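Local coordinates for phosphopantothenoylcysteine decarboxylase (Cryptococcus neoformans, PDB 6EOA), which binds flavin mononucleotide and probably acts as a phosphopantothenoylcysteine decarboxylase in coenzyme A biosynthesis, at residues G197-G205 / G217-L228. Sequence-based numbering, arbitrary orientation.
Sequences GYLVSGPQG and GKMTDWRDIVSL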
loop_
_atom_site.group_PDB
_atom_site.type_symbol
_atom_site.label_atom_id
_atom_site.label_comp_id
_atom_site.label_asym_id
_atom_site.label_seq_id
_atom_site.Cartn_x
_atom_site.Cartn_y
_atom_site.Cartn_z
ATOM N N GLY A 197 11.511 6.030 17.980
ATOM C CA GLY A 197 12.580 5.578 18.852
ATOM C C GLY A 197 13.313 4.358 18.329
ATOM O O GLY A 197 14.010 3.682 19.081
ATOM N N TYR A 198 13.157 4.067 17.042
ATOM C CA TYR A 198 13.876 2.949 16.439
ATOM C C TYR A 198 15.361 3.284 16.310
ATOM O O TYR A 198 15.729 4.435 16.075
ATOM C CB TYR A 198 13.314 2.590 15.057
ATOM C CG TYR A 198 11.898 2.041 15.024
ATOM C CD1 TYR A 198 11.104 2.011 16.166
ATOM C CD2 TYR A 198 11.361 1.544 13.840
ATOM C CE1 TYR A 198 9.813 1.510 16.125
ATOM C CE2 TYR A 198 10.072 1.039 13.790
ATOM C CZ TYR A 198 9.303 1.025 14.936
ATOM O OH TYR A 198 8.023 0.522 14.897
ATOM N N LEU A 199 16.210 2.274 16.460
ATOM C CA LEU A 199 17.643 2.446 16.255
ATOM C C LEU A 199 18.012 2.110 14.818
ATOM O O LEU A 199 17.596 1.080 14.288
ATOM C CB LEU A 199 18.437 1.568 17.221
ATOM C CG LEU A 199 18.383 1.960 18.692
ATOM C CD1 LEU A 199 19.222 0.995 19.504
ATOM C CD2 LEU A 199 18.863 3.390 18.890
ATOM N N VAL A 200 18.791 2.981 14.189
ATOM C CA VAL A 200 19.164 2.771 12.798
ATOM C C VAL A 200 20.620 2.372 12.667
ATOM O O VAL A 200 21.519 3.186 12.875
ATOM C CB VAL A 200 18.921 4.031 11.940
ATOM C CG1 VAL A 200 19.285 3.760 10.482
ATOM C CG2 VAL A 200 17.481 4.482 12.056
ATOM N N SER A 201 20.854 1.108 12.334
ATOM C CA SER A 201 22.179 0.692 11.898
ATOM C C SER A 201 22.313 1.097 10.439
ATOM O O SER A 201 22.168 0.268 9.537
ATOM C CB SER A 201 22.381 -0.811 12.077
ATOM O OG SER A 201 23.684 -1.196 11.686
ATOM N N GLY A 202 22.558 2.391 10.225
ATOM C CA GLY A 202 22.586 2.986 8.900
ATOM C C GLY A 202 23.476 2.210 7.959
ATOM O O GLY A 202 24.409 1.536 8.405
ATOM N N PRO A 203 23.194 2.294 6.652
ATOM C CA PRO A 203 23.914 1.488 5.663
ATOM C C PRO A 203 25.390 1.854 5.595
ATOM O O PRO A 203 25.783 2.913 6.087
ATOM C CB PRO A 203 23.206 1.834 4.352
ATOM C CG PRO A 203 22.692 3.213 4.570
ATOM C CD PRO A 203 22.290 3.269 6.017
ATOM N N GLN A 204 26.194 0.978 5.001
ATOM C CA GLN A 204 27.600 1.277 4.774
ATOM C C GLN A 204 27.717 2.464 3.825
ATOM O O GLN A 204 26.937 2.590 2.878
ATOM C CB GLN A 204 28.332 0.058 4.205
ATOM C CG GLN A 204 28.194 -1.204 5.048
ATOM C CD GLN A 204 28.981 -2.372 4.480
ATOM O OE1 GLN A 204 29.994 -2.183 3.806
ATOM N NE2 GLN A 204 28.517 -3.588 4.749
ATOM N N GLY A 205 28.683 3.339 4.087
ATOM C CA GLY A 205 28.888 4.522 3.272
ATOM C C GLY A 205 29.782 4.270 2.071
ATOM O O GLY A 205 29.722 3.209 1.449
ATOM N N GLY A 217 24.351 2.712 0.858
ATOM C CA GLY A 217 23.095 1.999 0.721
ATOM C C GLY A 217 23.189 0.524 1.061
ATOM O O GLY A 217 22.179 -0.114 1.366
ATOM N N LYS A 218 24.400 -0.022 0.999
ATOM C CA LYS A 218 24.624 -1.425 1.326
ATOM C C LYS A 218 24.356 -1.668 2.804
ATOM O O LYS A 218 24.765 -0.878 3.653
ATOM C CB LYS A 218 26.054 -1.843 0.964
ATOM C CG LYS A 218 26.397 -3.286 1.306
ATOM C CD LYS A 218 27.601 -3.771 0.505
ATOM C CE LYS A 218 27.510 -5.263 0.222
ATOM N NZ LYS A 218 27.727 -5.558 -1.222
ATOM N N MET A 219 23.658 -2.758 3.105
ATOM C CA MET A 219 23.316 -3.091 4.480
ATOM C C MET A 219 24.560 -3.255 5.342
ATOM O O MET A 219 25.618 -3.663 4.854
ATOM C CB MET A 219 22.489 -4.375 4.529
ATOM C CG MET A 219 21.862 -4.660 5.887
ATOM S SD MET A 219 20.997 -6.239 5.935
ATOM C CE MET A 219 22.348 -7.363 5.577
ATOM N N THR A 220 24.431 -2.907 6.617
ATOM C CA THR A 220 25.443 -3.243 7.604
ATOM C C THR A 220 25.755 -4.724 7.466
ATOM O O THR A 220 24.835 -5.537 7.339
ATOM C CB THR A 220 24.965 -2.938 9.029
ATOM O OG1 THR A 220 24.487 -1.588 9.102
ATOM C CG2 THR A 220 26.090 -3.147 10.034
ATOM N N ASP A 221 27.038 -5.074 7.455
ATOM C CA ASP A 221 27.436 -6.465 7.267
ATOM C C ASP A 221 26.728 -7.361 8.281
ATOM O O ASP A 221 26.616 -7.009 9.454
ATOM C CB ASP A 221 28.952 -6.621 7.378
ATOM C CG ASP A 221 29.418 -8.002 6.966
ATOM O OD1 ASP A 221 29.561 -8.242 5.747
ATOM O OD2 ASP A 221 29.638 -8.846 7.859
ATOM N N TRP A 222 26.234 -8.505 7.817
ATOM C CA TRP A 222 25.384 -9.353 8.643
ATOM C C TRP A 222 26.091 -9.821 9.915
ATOM O O TRP A 222 25.450 -10.033 10.946
ATOM C CB TRP A 222 24.883 -10.557 7.839
ATOM C CG TRP A 222 25.935 -11.568 7.490
ATOM C CD1 TRP A 222 26.692 -11.607 6.355
ATOM C CD2 TRP A 222 26.332 -12.698 8.276
ATOM N NE1 TRP A 222 27.541 -12.687 6.389
ATOM C CE2 TRP A 222 27.341 -13.373 7.558
ATOM C CE3 TRP A 222 25.934 -13.203 9.518
ATOM C CZ2 TRP A 222 27.959 -14.525 8.042
ATOM C CZ3 TRP A 222 26.549 -14.348 9.996
ATOM C CH2 TRP A 222 27.550 -14.995 9.259
ATOM N N ARG A 223 27.409 -9.967 9.851
ATOM C CA ARG A 223 28.178 -10.343 11.033
ATOM C C ARG A 223 28.161 -9.210 12.051
ATOM O O ARG A 223 28.132 -9.443 13.259
ATOM C CB ARG A 223 29.614 -10.706 10.656
ATOM C CG ARG A 223 29.711 -11.913 9.746
ATOM C CD ARG A 223 31.116 -12.092 9.203
ATOM N NE ARG A 223 31.095 -12.733 7.892
ATOM C CZ ARG A 223 31.112 -12.073 6.738
ATOM N NH1 ARG A 223 31.160 -10.746 6.731
ATOM N NH2 ARG A 223 31.087 -12.739 5.589
ATOM N N ASP A 224 28.175 -7.977 11.557
ATOM C CA ASP A 224 28.075 -6.822 12.435
ATOM C C ASP A 224 26.691 -6.775 13.066
ATOM O O ASP A 224 26.558 -6.476 14.250
ATOM C CB ASP A 224 28.376 -5.533 11.671
ATOM C CG ASP A 224 29.817 -5.464 11.196
ATOM O OD1 ASP A 224 30.681 -6.113 11.825
ATOM O OD2 ASP A 224 30.085 -4.765 10.196
ATOM N N ILE A 225 25.669 -7.091 12.274
ATOM C CA ILE A 225 24.298 -7.178 12.775
ATOM C C ILE A 225 24.188 -8.142 13.947
ATOM O O ILE A 225 23.584 -7.822 14.971
ATOM C CB ILE A 225 23.316 -7.645 11.684
ATOM C CG1 ILE A 225 23.462 -6.790 10.429
ATOM C CG2 ILE A 225 21.885 -7.597 12.203
ATOM C CD1 ILE A 225 23.048 -5.377 10.644
ATOM N N VAL A 226 24.772 -9.325 13.782
ATOM C CA VAL A 226 24.705 -10.366 14.801
ATOM C C VAL A 226 25.365 -9.908 16.099
ATOM O O VAL A 226 24.822 -10.121 17.183
ATOM C CB VAL A 226 25.369 -11.673 14.320
ATOM C CG1 VAL A 226 25.466 -12.679 15.459
ATOM C CG2 VAL A 226 24.594 -12.266 13.158
ATOM N N SER A 227 26.524 -9.266 15.986
ATOM C CA SER A 227 27.251 -8.821 17.171
ATOM C C SER A 227 26.554 -7.623 17.817
ATOM O O SER A 227 26.668 -7.415 19.026
ATOM C CB SER A 227 28.707 -8.477 16.832
ATOM O OG SER A 227 28.824 -7.171 16.298
ATOM N N LEU A 228 25.841 -6.834 17.018
ATOM C CA LEU A 228 24.988 -5.790 17.578
ATOM C C LEU A 228 23.906 -6.451 18.419
ATOM O O LEU A 228 23.619 -6.017 19.534
ATOM C CB LEU A 228 24.351 -4.925 16.486
ATOM C CG LEU A 228 25.254 -4.037 15.623
ATOM C CD1 LEU A 228 24.416 -3.063 14.800
ATOM C CD2 LEU A 228 26.291 -3.297 16.459
#
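Ser201 and Thr220 meet hydroxyl to hydroxyl, with Ser201 OG 2.7 Å from Thr220 OG1 in a hydrogen bond that either could donate. Ser201 reaches across because its OG stands opposite the backbone N (chi1 -178°), and the same oxygen lies 3.7 Å from Leu228 CD1, so the polar pair has a methyl group of the helix beside it. Further along, Gln204 runs alongside Lys218, the two side chains pointing the same way. Extended beyond CG, Gln204 carries its amide past Lys218 CG, and NE2 donates to Met219 O at 2.9 Å. That bond is bent, 133° at the hydrogen, and Met219 O sits 32° out of the plane of the Gln204 side-chain amide. The backbones add two more links: Gln204 N donates to Lys218 O (2.7 Å), while Gly217 N gives a longer bond to Gln204 O (3.3 Å). Pro203 rests its CB against the backbone of Gly217 and Lys218, 3.2 Å from Lys218 O. Asp221 then N-caps the helix, its OD2 accepting from Arg223 N and forming a salt bridge with Arg223 NH1. The contact thus ties the loop leaving strand 199-200, outermost on its side of this chain's Rossmann-like parallel sheet, to the lead-in of helix 222-237. Met219, whose CB points away from 197-205, has its side chain against FMN-binding Ala174, Ile225 packs on strands 133-139 and 169-173, and Trp222 lies against helix 50-59.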